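Local coordinates for protein putative short-chain dehydrogenase/reductase (Burkholderia xenovorans, PDB 5IZ4) that binds ADP in a Rossmann-fold nucleotide pocket and probably acts as an NAD(P)-dependent oxidoreductase, perhaps a 3-oxoacyl-[acyl-carrier-protein] reductase, at residues G65-A73 with A84-W92; R94-A102 with R151-S159. One frame throughout, in Å; residues are numbered along the deposited sequence. Where two conformers were deposited one is given.

Contact 1: residues G65-A73 with A84-W92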
loop_
_atom_site.group_PDB
_atom_site.type_symbol
_atom_site.label_atom_id
_atom_site.label_comp_id
_atom_site.label_asym_id
_atom_site.label_seq_id
_atom_site.Cartn_x
_atom_site.Cartn_y
_atom_site.Cartn_z
ATOM N N GLY A 65 -36.468 -16.964 5.101
ATOM C CA GLY A 65 -37.316 -16.850 3.936
ATOM C C GLY A 65 -36.677 -17.192 2.610
ATOM O O GLY A 65 -37.313 -16.978 1.571
ATOM N N ALA A 66 -35.456 -17.723 2.607
ATOM C CA ALA A 66 -34.720 -17.981 1.375
ATOM C C ALA A 66 -34.944 -19.394 0.857
ATOM O O ALA A 66 -35.008 -20.354 1.632
ATOM C CB ALA A 66 -33.222 -17.782 1.592
ATOM N N GLN A 67 -35.034 -19.516 -0.467
ATOM C CA GLN A 67 -34.816 -20.807 -1.101
ATOM C C GLN A 67 -33.367 -21.235 -0.909
ATOM O O GLN A 67 -32.449 -20.411 -0.934
ATOM C CB GLN A 67 -35.144 -20.740 -2.586
ATOM C CG GLN A 67 -36.598 -20.492 -2.892
ATOM C CD GLN A 67 -36.830 -20.352 -4.376
ATOM O OE1 GLN A 67 -36.732 -21.324 -5.123
ATOM N NE2 GLN A 67 -37.108 -19.130 -4.818
ATOM N N THR A 68 -33.159 -22.540 -0.735
ATOM C CA THR A 68 -31.846 -23.054 -0.371
ATOM C C THR A 68 -31.530 -24.313 -1.163
ATOM O O THR A 68 -32.421 -25.003 -1.668
ATOM C CB THR A 68 -31.752 -23.399 1.123
ATOM O OG1 THR A 68 -32.741 -24.388 1.447
ATOM C CG2 THR A 68 -31.963 -22.168 1.990
ATOM N N LEU A 69 -30.236 -24.608 -1.238
ATOM C CA LEU A 69 -29.760 -25.945 -1.567
ATOM C C LEU A 69 -28.410 -26.106 -0.890
ATOM O O LEU A 69 -27.697 -25.127 -0.687
ATOM C CB LEU A 69 -29.662 -26.180 -3.083
ATOM C CG LEU A 69 -28.594 -25.567 -3.992
ATOM C CD1 LEU A 69 -27.234 -26.252 -3.852
ATOM C CD2 LEU A 69 -29.075 -25.677 -5.430
ATOM N N ILE A 70 -28.068 -27.336 -0.524
ATOM C CA ILE A 70 -26.760 -27.633 0.049
ATOM C C ILE A 70 -25.982 -28.433 -0.973
ATOM O O ILE A 70 -26.503 -29.408 -1.533
ATOM C CB ILE A 70 -26.866 -28.413 1.371
ATOM C CG1 ILE A 70 -27.628 -27.612 2.426
ATOM C CG2 ILE A 70 -25.480 -28.776 1.881
ATOM C CD1 ILE A 70 -27.726 -28.336 3.760
ATOM N N PHE A 71 -24.733 -28.046 -1.209
ATOM C CA PHE A 71 -23.847 -28.867 -2.019
ATOM C C PHE A 71 -22.600 -29.227 -1.223
ATOM O O PHE A 71 -22.132 -28.450 -0.382
ATOM C CB PHE A 71 -23.473 -28.162 -3.344
ATOM C CG PHE A 71 -22.669 -26.895 -3.176
ATOM C CD1 PHE A 71 -21.279 -26.938 -3.110
ATOM C CD2 PHE A 71 -23.296 -25.658 -3.129
ATOM C CE1 PHE A 71 -20.535 -25.768 -2.978
ATOM C CE2 PHE A 71 -22.559 -24.486 -2.995
ATOM C CZ PHE A 71 -21.177 -24.542 -2.926
ATOM N N ASP A 72 -22.087 -30.430 -1.470
ATOM C CA ASP A 72 -20.779 -30.810 -0.962
ATOM C C ASP A 72 -19.725 -30.448 -1.996
ATOM O O ASP A 72 -19.935 -30.640 -3.198
ATOM C CB ASP A 72 -20.691 -32.307 -0.668
ATOM C CG ASP A 72 -21.541 -32.743 0.505
ATOM O OD1 ASP A 72 -22.183 -31.901 1.156
ATOM O OD2 ASP A 72 -21.554 -33.960 0.777
ATOM N N ALA A 73 -18.590 -29.923 -1.529
ATOM C CA ALA A 73 -17.448 -29.723 -2.415
ATOM C C ALA A 73 -16.178 -29.549 -1.600
ATOM O O ALA A 73 -16.138 -28.751 -0.661
ATOM C CB ALA A 73 -17.648 -28.509 -3.326
ATOM N N ALA A 84 -20.465 -28.627 -8.251
ATOM C CA ALA A 84 -21.238 -27.711 -7.412
ATOM C C ALA A 84 -21.947 -26.663 -8.259
ATOM O O ALA A 84 -23.144 -26.397 -8.075
ATOM C CB ALA A 84 -20.325 -27.058 -6.377
ATOM N N VAL A 85 -21.224 -26.064 -9.210
ATOM C CA VAL A 85 -21.839 -25.067 -10.076
ATOM C C VAL A 85 -22.906 -25.706 -10.953
ATOM O O VAL A 85 -23.954 -25.102 -11.211
ATOM C CB VAL A 85 -20.760 -24.340 -10.897
ATOM C CG1 VAL A 85 -21.385 -23.533 -12.014
ATOM C CG2 VAL A 85 -19.935 -23.440 -9.981
ATOM N N ASP A 86 -22.676 -26.950 -11.404
ATOM C CA ASP A 86 -23.701 -27.648 -12.173
ATOM C C ASP A 86 -24.978 -27.820 -11.363
ATOM O O ASP A 86 -26.082 -27.697 -11.905
ATOM C CB ASP A 86 -23.191 -29.016 -12.626
ATOM C CG ASP A 86 -22.236 -28.928 -13.792
ATOM O OD1 ASP A 86 -22.153 -27.847 -14.413
ATOM O OD2 ASP A 86 -21.577 -29.949 -14.095
ATOM N N MET A 87 -24.846 -28.134 -10.070
ATOM C CA MET A 87 -26.028 -28.301 -9.229
ATOM C C MET A 87 -26.796 -26.993 -9.100
ATOM O O MET A 87 -28.031 -26.979 -9.179
ATOM C CB MET A 87 -25.624 -28.840 -7.853
ATOM C CG MET A 87 -26.790 -29.091 -6.895
ATOM S SD MET A 87 -26.281 -29.648 -5.246
ATOM C CE MET A 87 -25.188 -30.999 -5.681
ATOM N N VAL A 88 -26.081 -25.885 -8.905
ATOM C CA VAL A 88 -26.707 -24.573 -8.811
ATOM C C VAL A 88 -27.345 -24.190 -10.138
ATOM O O VAL A 88 -28.468 -23.669 -10.176
ATOM C CB VAL A 88 -25.662 -23.534 -8.363
ATOM C CG1 VAL A 88 -26.285 -22.127 -8.298
ATOM C CG2 VAL A 88 -25.073 -23.940 -7.020
ATOM N N ALA A 89 -26.642 -24.437 -11.247
ATOM C CA ALA A 89 -27.190 -24.124 -12.561
ATOM C C ALA A 89 -28.485 -24.883 -12.814
ATOM O O ALA A 89 -29.451 -24.315 -13.334
ATOM C CB ALA A 89 -26.169 -24.448 -13.653
ATOM N N SER A 90 -28.526 -26.167 -12.452
ATOM C CA SER A 90 -29.724 -26.964 -12.702
ATOM C C SER A 90 -30.917 -26.451 -11.910
ATOM O O SER A 90 -32.052 -26.500 -12.399
ATOM C CB SER A 90 -29.473 -28.431 -12.354
ATOM O OG SER A 90 -28.307 -28.906 -12.996
ATOM N N ARG A 91 -30.680 -25.948 -10.700
ATOM C CA ARG A 91 -31.777 -25.523 -9.840
ATOM C C ARG A 91 -32.297 -24.139 -10.229
ATOM O O ARG A 91 -33.508 -23.942 -10.373
ATOM C CB ARG A 91 -31.313 -25.547 -8.382
ATOM C CG ARG A 91 -32.337 -25.059 -7.380
ATOM C CD ARG A 91 -33.325 -26.147 -6.964
ATOM N NE ARG A 91 -34.234 -25.612 -5.956
ATOM C CZ ARG A 91 -33.966 -25.575 -4.655
ATOM N NH1 ARG A 91 -34.844 -25.050 -3.809
ATOM N NH2 ARG A 91 -32.823 -26.064 -4.198
ATOM N N TRP A 92 -31.397 -23.165 -10.409
ATOM C CA TRP A 92 -31.817 -21.784 -10.629
ATOM C C TRP A 92 -31.317 -21.149 -11.921
ATOM O O TRP A 92 -31.793 -20.060 -12.268
ATOM C CB TRP A 92 -31.376 -20.904 -9.443
ATOM C CG TRP A 92 -32.024 -21.285 -8.133
ATOM C CD1 TRP A 92 -33.361 -21.420 -7.886
ATOM C CD2 TRP A 92 -31.359 -21.573 -6.898
ATOM N NE1 TRP A 92 -33.568 -21.776 -6.574
ATOM C CE2 TRP A 92 -32.355 -21.871 -5.945
ATOM C CE3 TRP A 92 -30.020 -21.600 -6.501
ATOM C CZ2 TRP A 92 -32.052 -22.198 -4.624
ATOM C CZ3 TRP A 92 -29.723 -21.919 -5.182
ATOM C CH2 TRP A 92 -30.736 -22.213 -4.262
#

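Contact 2: residues R94-A102 with R151-S159. With ADP (adenosine-5'-diphosphate), chain B.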
loop_
_atom_site.group_PDB
_atom_site.type_symbol
_atom_site.label_atom_id
_atom_site.label_comp_id
_atom_site.label_asym_id
_atom_site.label_seq_id
_atom_site.Cartn_x
_atom_site.Cartn_y
_atom_site.Cartn_z
ATOM N N ARG A 94 -28.769 -19.456 -12.617
ATOM C CA ARG A 94 -28.084 -18.179 -12.474
ATOM C C ARG A 94 -27.189 -18.232 -11.251
ATOM O O ARG A 94 -27.405 -19.029 -10.331
ATOM C CB ARG A 94 -29.069 -17.012 -12.357
ATOM C CG ARG A 94 -29.925 -17.070 -11.109
ATOM C CD ARG A 94 -31.013 -16.022 -11.165
ATOM N NE ARG A 94 -30.471 -14.676 -11.075
ATOM C CZ ARG A 94 -31.208 -13.578 -11.162
ATOM N NH1 ARG A 94 -32.518 -13.671 -11.360
ATOM N NH2 ARG A 94 -30.637 -12.390 -11.054
ATOM N N ILE A 95 -26.161 -17.384 -11.275
ATOM C CA ILE A 95 -25.311 -17.094 -10.123
ATOM C C ILE A 95 -25.052 -15.595 -10.132
ATOM O O ILE A 95 -24.511 -15.059 -11.107
ATOM C CB ILE A 95 -23.974 -17.862 -10.141
ATOM C CG1 ILE A 95 -24.202 -19.376 -10.045
ATOM C CG2 ILE A 95 -23.069 -17.356 -8.993
ATOM C CD1 ILE A 95 -22.935 -20.206 -10.239
ATOM N N ASP A 96 -25.447 -14.913 -9.063
ATOM C CA ASP A 96 -25.267 -13.468 -8.991
ATOM C C ASP A 96 -24.130 -13.053 -8.073
ATOM O O ASP A 96 -23.643 -11.922 -8.181
ATOM C CB ASP A 96 -26.573 -12.812 -8.533
ATOM C CG ASP A 96 -27.704 -13.049 -9.513
ATOM O OD1 ASP A 96 -28.327 -14.130 -9.467
ATOM O OD2 ASP A 96 -27.959 -12.156 -10.346
ATOM N N ALA A 97 -23.696 -13.935 -7.175
ATOM C CA ALA A 97 -22.573 -13.645 -6.295
ATOM C C ALA A 97 -21.952 -14.965 -5.859
ATOM O O ALA A 97 -22.665 -15.945 -5.656
ATOM C CB ALA A 97 -23.012 -12.843 -5.065
ATOM N N LEU A 98 -20.629 -14.969 -5.715
ATOM C CA LEU A 98 -19.885 -16.097 -5.161
ATOM C C LEU A 98 -19.063 -15.553 -4.003
ATOM O O LEU A 98 -18.299 -14.601 -4.184
ATOM C CB LEU A 98 -18.972 -16.736 -6.211
ATOM C CG LEU A 98 -17.914 -17.701 -5.671
ATOM C CD1 LEU A 98 -18.570 -18.951 -5.096
ATOM C CD2 LEU A 98 -16.937 -18.058 -6.796
ATOM N N ILE A 99 -19.223 -16.139 -2.820
ATOM C CA ILE A 99 -18.460 -15.740 -1.639
ATOM C C ILE A 99 -17.555 -16.916 -1.273
ATOM O O ILE A 99 -18.025 -17.953 -0.785
ATOM C CB ILE A 99 -19.368 -15.352 -0.464
ATOM C CG1 ILE A 99 -20.625 -14.605 -0.941
ATOM C CG2 ILE A 99 -18.589 -14.494 0.540
ATOM C CD1 ILE A 99 -20.369 -13.217 -1.532
ATOM N N ASN A 100 -16.253 -16.763 -1.509
ATOM C CA ASN A 100 -15.278 -17.829 -1.275
ATOM C C ASN A 100 -14.823 -17.787 0.179
ATOM O O ASN A 100 -13.858 -17.107 0.523
ATOM C CB ASN A 100 -14.089 -17.680 -2.221
ATOM C CG ASN A 100 -14.439 -18.022 -3.657
ATOM O OD1 ASN A 100 -14.873 -19.133 -3.943
ATOM N ND2 ASN A 100 -14.273 -17.057 -4.566
ATOM N N CYS A 101 -15.502 -18.550 1.043
ATOM C CA CYS A 101 -15.139 -18.619 2.455
ATOM C C CYS A 101 -14.472 -19.931 2.844
ATOM O O CYS A 101 -14.026 -20.058 3.988
ATOM C CB CYS A 101 -16.364 -18.407 3.352
ATOM S SG CYS A 101 -17.351 -16.953 2.915
ATOM N N ALA A 102 -14.394 -20.898 1.939
ATOM C CA ALA A 102 -13.699 -22.137 2.254
ATOM C C ALA A 102 -12.230 -21.838 2.525
ATOM O O ALA A 102 -11.593 -21.084 1.781
ATOM C CB ALA A 102 -13.840 -23.126 1.098
ATOM N N ARG A 151 -25.765 -3.730 -14.388
ATOM C CA ARG A 151 -25.330 -4.198 -13.080
ATOM C C ARG A 151 -24.399 -5.394 -13.217
ATOM O O ARG A 151 -24.757 -6.390 -13.852
ATOM C CB ARG A 151 -26.545 -4.569 -12.225
ATOM C CG ARG A 151 -26.200 -5.007 -10.826
ATOM C CD ARG A 151 -27.448 -5.423 -10.068
ATOM N NE ARG A 151 -27.116 -6.046 -8.790
ATOM C CZ ARG A 151 -26.753 -7.319 -8.649
ATOM N NH1 ARG A 151 -26.667 -8.117 -9.709
ATOM N NH2 ARG A 151 -26.471 -7.794 -7.443
ATOM N N SER A 152 -23.223 -5.296 -12.605
ATOM C CA SER A 152 -22.241 -6.368 -12.588
ATOM C C SER A 152 -22.510 -7.323 -11.434
ATOM O O SER A 152 -23.102 -6.951 -10.415
ATOM C CB SER A 152 -20.832 -5.799 -12.451
ATOM O OG SER A 152 -20.775 -4.945 -11.318
ATOM N N THR A 153 -22.064 -8.563 -11.594
ATOM C CA THR A 153 -22.140 -9.534 -10.518
ATOM C C THR A 153 -20.879 -9.444 -9.653
ATOM O O THR A 153 -19.991 -8.616 -9.888
ATOM C CB THR A 153 -22.357 -10.931 -11.096
ATOM O OG1 THR A 153 -21.377 -11.171 -12.111
ATOM C CG2 THR A 153 -23.748 -11.030 -11.717
ATOM N N SER A 154 -20.790 -10.294 -8.629
ATOM C CA SER A 154 -19.855 -10.043 -7.539
ATOM C C SER A 154 -19.169 -11.318 -7.071
ATOM O O SER A 154 -19.839 -12.307 -6.773
ATOM C CB SER A 154 -20.589 -9.396 -6.356
ATOM O OG SER A 154 -19.722 -9.240 -5.245
ATOM N N VAL A 155 -17.841 -11.281 -6.971
ATOM C CA VAL A 155 -17.056 -12.315 -6.294
ATOM C C VAL A 155 -16.404 -11.678 -5.070
ATOM O O VAL A 155 -15.748 -10.634 -5.183
ATOM C CB VAL A 155 -15.996 -12.926 -7.232
ATOM C CG1 VAL A 155 -15.113 -13.951 -6.497
ATOM C CG2 VAL A 155 -16.684 -13.592 -8.436
ATOM N N VAL A 156 -16.571 -12.301 -3.907
ATOM C CA VAL A 156 -15.969 -11.817 -2.664
ATOM C C VAL A 156 -15.079 -12.920 -2.109
ATOM O O VAL A 156 -15.558 -14.025 -1.813
ATOM C CB VAL A 156 -17.030 -11.400 -1.632
ATOM C CG1 VAL A 156 -16.372 -10.994 -0.301
ATOM C CG2 VAL A 156 -17.911 -10.272 -2.176
ATOM N N ASN A 157 -13.792 -12.621 -1.965
ATOM C CA ASN A 157 -12.807 -13.569 -1.455
ATOM C C ASN A 157 -12.509 -13.243 -0.001
ATOM O O ASN A 157 -12.152 -12.108 0.316
ATOM C CB ASN A 157 -11.516 -13.495 -2.278
ATOM C CG ASN A 157 -11.733 -13.868 -3.724
ATOM O OD1 ASN A 157 -12.583 -14.704 -4.034
ATOM N ND2 ASN A 157 -10.971 -13.247 -4.622
ATOM N N VAL A 158 -12.636 -14.222 0.884
ATOM C CA VAL A 158 -12.325 -13.982 2.289
ATOM C C VAL A 158 -10.833 -14.235 2.456
ATOM O O VAL A 158 -10.376 -15.379 2.503
ATOM C CB VAL A 158 -13.157 -14.845 3.234
ATOM C CG1 VAL A 158 -12.768 -14.516 4.687
ATOM C CG2 VAL A 158 -14.621 -14.585 3.006
ATOM N N SER A 159 -10.069 -13.152 2.527
ATOM C CA SER A 159 -8.644 -13.266 2.791
ATOM C C SER A 159 -8.421 -13.091 4.293
ATOM O O SER A 159 -9.216 -13.596 5.095
ATOM C CB SER A 159 -7.887 -12.235 1.951
ATOM O OG SER A 159 -6.490 -12.381 2.082
HETATM P PB ADP B . -13.902 -18.529 9.329
HETATM O O1B ADP B . -13.364 -18.832 7.884
HETATM O O2B ADP B . -15.442 -18.361 9.473
HETATM O O3B ADP B . -13.051 -17.562 10.212
HETATM P PA ADP B . -14.196 -21.548 9.578
HETATM O O1A ADP B . -13.032 -22.686 9.695
HETATM O O2A ADP B . -15.493 -21.994 10.323
HETATM O O3A ADP B . -13.517 -20.178 9.997
HETATM O "O5'" ADP B . -14.427 -21.633 7.941
HETATM C "C5'" ADP B . -13.670 -22.521 7.103
HETATM C "C4'" ADP B . -14.721 -23.365 6.378
HETATM O "O4'" ADP B . -14.144 -23.957 5.147
HETATM C "C3'" ADP B . -15.254 -24.559 7.209
HETATM O "O3'" ADP B . -16.604 -24.817 6.943
HETATM C "C2'" ADP B . -14.380 -25.705 6.629
HETATM O "O2'" ADP B . -15.085 -26.921 6.885
HETATM C "C1'" ADP B . -14.390 -25.349 5.154
HETATM N N9 ADP B . -13.323 -26.058 4.418
HETATM C C8 ADP B . -12.044 -26.440 4.851
HETATM N N7 ADP B . -11.396 -27.064 3.895
HETATM C C5 ADP B . -12.255 -27.101 2.814
HETATM C C6 ADP B . -12.127 -27.627 1.541
HETATM N N6 ADP B . -10.983 -28.251 1.169
HETATM N N1 ADP B . -13.149 -27.510 0.685
HETATM C C2 ADP B . -14.274 -26.896 1.089
HETATM N N3 ADP B . -14.479 -26.373 2.284
HETATM C C4 ADP B . -13.448 -26.482 3.133
#

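Contact 1: residues G65-A73 with A84-W92
Leu69 drives its branched end between Met87, Arg91 and Trp92, where the edge strand 68-72 runs nearly antiparallel (159°) to helix 84-92, their axes 8.9 Å apart. In Leu69 chi1 (73°) puts CG between the backbone N and the carbonyl carbon, and the two methyls then part: CD1 comes to 3.8 Å from Met87 SD, while CD2 lies off-centre over the six-membered ring of Trp92 in a CH-pi contact, 4.3 Å from the ring centroid. The edge of the Trp92 ring meets Gln67 and Thr68, with CH2 beside the Thr68 carbonyl carbon and NE1 near Gln67 OE1; the Gln67 amide stands almost perpendicular to the indole. Arg91 CG lies over the middle of one indole face; beyond it the chain bends at chi2 (84°) and brings the guanidinium face against Trp92 CZ2. Arg91 NH2 gives Thr68 O a 2.8 Å hydrogen bond, and NH1 adds a weak one to the same oxygen. Toward the start of the helix segment Met87, unbranched and pliable, slips SD alongside Phe71 CB at 3.7 Å. Ala84 is small enough to let the Phe71 ring close in, with Ala84 CB 3.4 Å from Phe71 CD1. Val88 turns toward the sheet's inner strands, meeting Val16, Val18 and Ala42. Thr68 points the other way, and its OG1 is bonded to Glu58 of helix 51-63. Apolar packing thus makes most of this helix-on-sheet layer of the Rossmann fold, while the long, solvent-exposed arginine caters for a carbonyl that points out of the sheet's edge.

Contact 2: residues R94-A102 with R151-S159
Asn100 and Asn157 stand side by side on neighbouring parallel strands, and Asn100 ND2 donates to Asn157 OD1 at 2.9 Å, almost straight onto the acceptor. Like first torsions (chi1 -72° and -62°) carry both amides out the same way, their planes 31° apart, and two buried polar groups answer each other; Asn157 ND2 goes on to Thr184. The tight core is the backbone pairing of 97-100 with 153-158, where Leu98 and Asn100 each donate to and accept from the opposite strand, Val156 N reaching Leu98 O at 2.9 Å. Beta-branched Ile99 and Val156 suit the extended chain, and Ile99 CD1 packs against Val156 CB at 3.8 Å; near the nucleotide, Cys101 SG meets Val158 CG2 at 3.6 Å. The other end is looser. Ser154 N bonds Asp96 O only weakly, and partly exposed Arg151 keeps NH1 4.3 Å from Asp96 OD2, beyond a salt bridge; the carboxylate is instead gripped side-on by Arg94 through NE and NH2. Past Cys101, Ala102 places CB 3.5 Å from N3 of the ADP adenine. Strand 16-20 flanks 97-100 and strand 195-202 flanks 153-158, while helix 118-146 covers the face carrying Asn100, Val155 and Asn157.

How the contacts relate
From the N terminus, the chain has already laid down strands 16-20 and 40-45 when it reaches strand 68-72 at the sheet's edge. Contact 1 closes first, as helix 78-92 returns antiparallel after a short connection that carries Asp74 and Val75 of the ADP site. The chain then enters strand 97-100 on the far side of 16-20, a crossover that takes it past both earlier strands. Contact 2 closes later, over a longer span containing helix 118-146. The two contacts stand in series, neither nesting nor crossing, but touch where Val88 and Val85 pack on Ile95. Together they join the sheet's edge to its centre, and both reach the nucleotide pocket, through Ala73 and through Cys101 and Ala102.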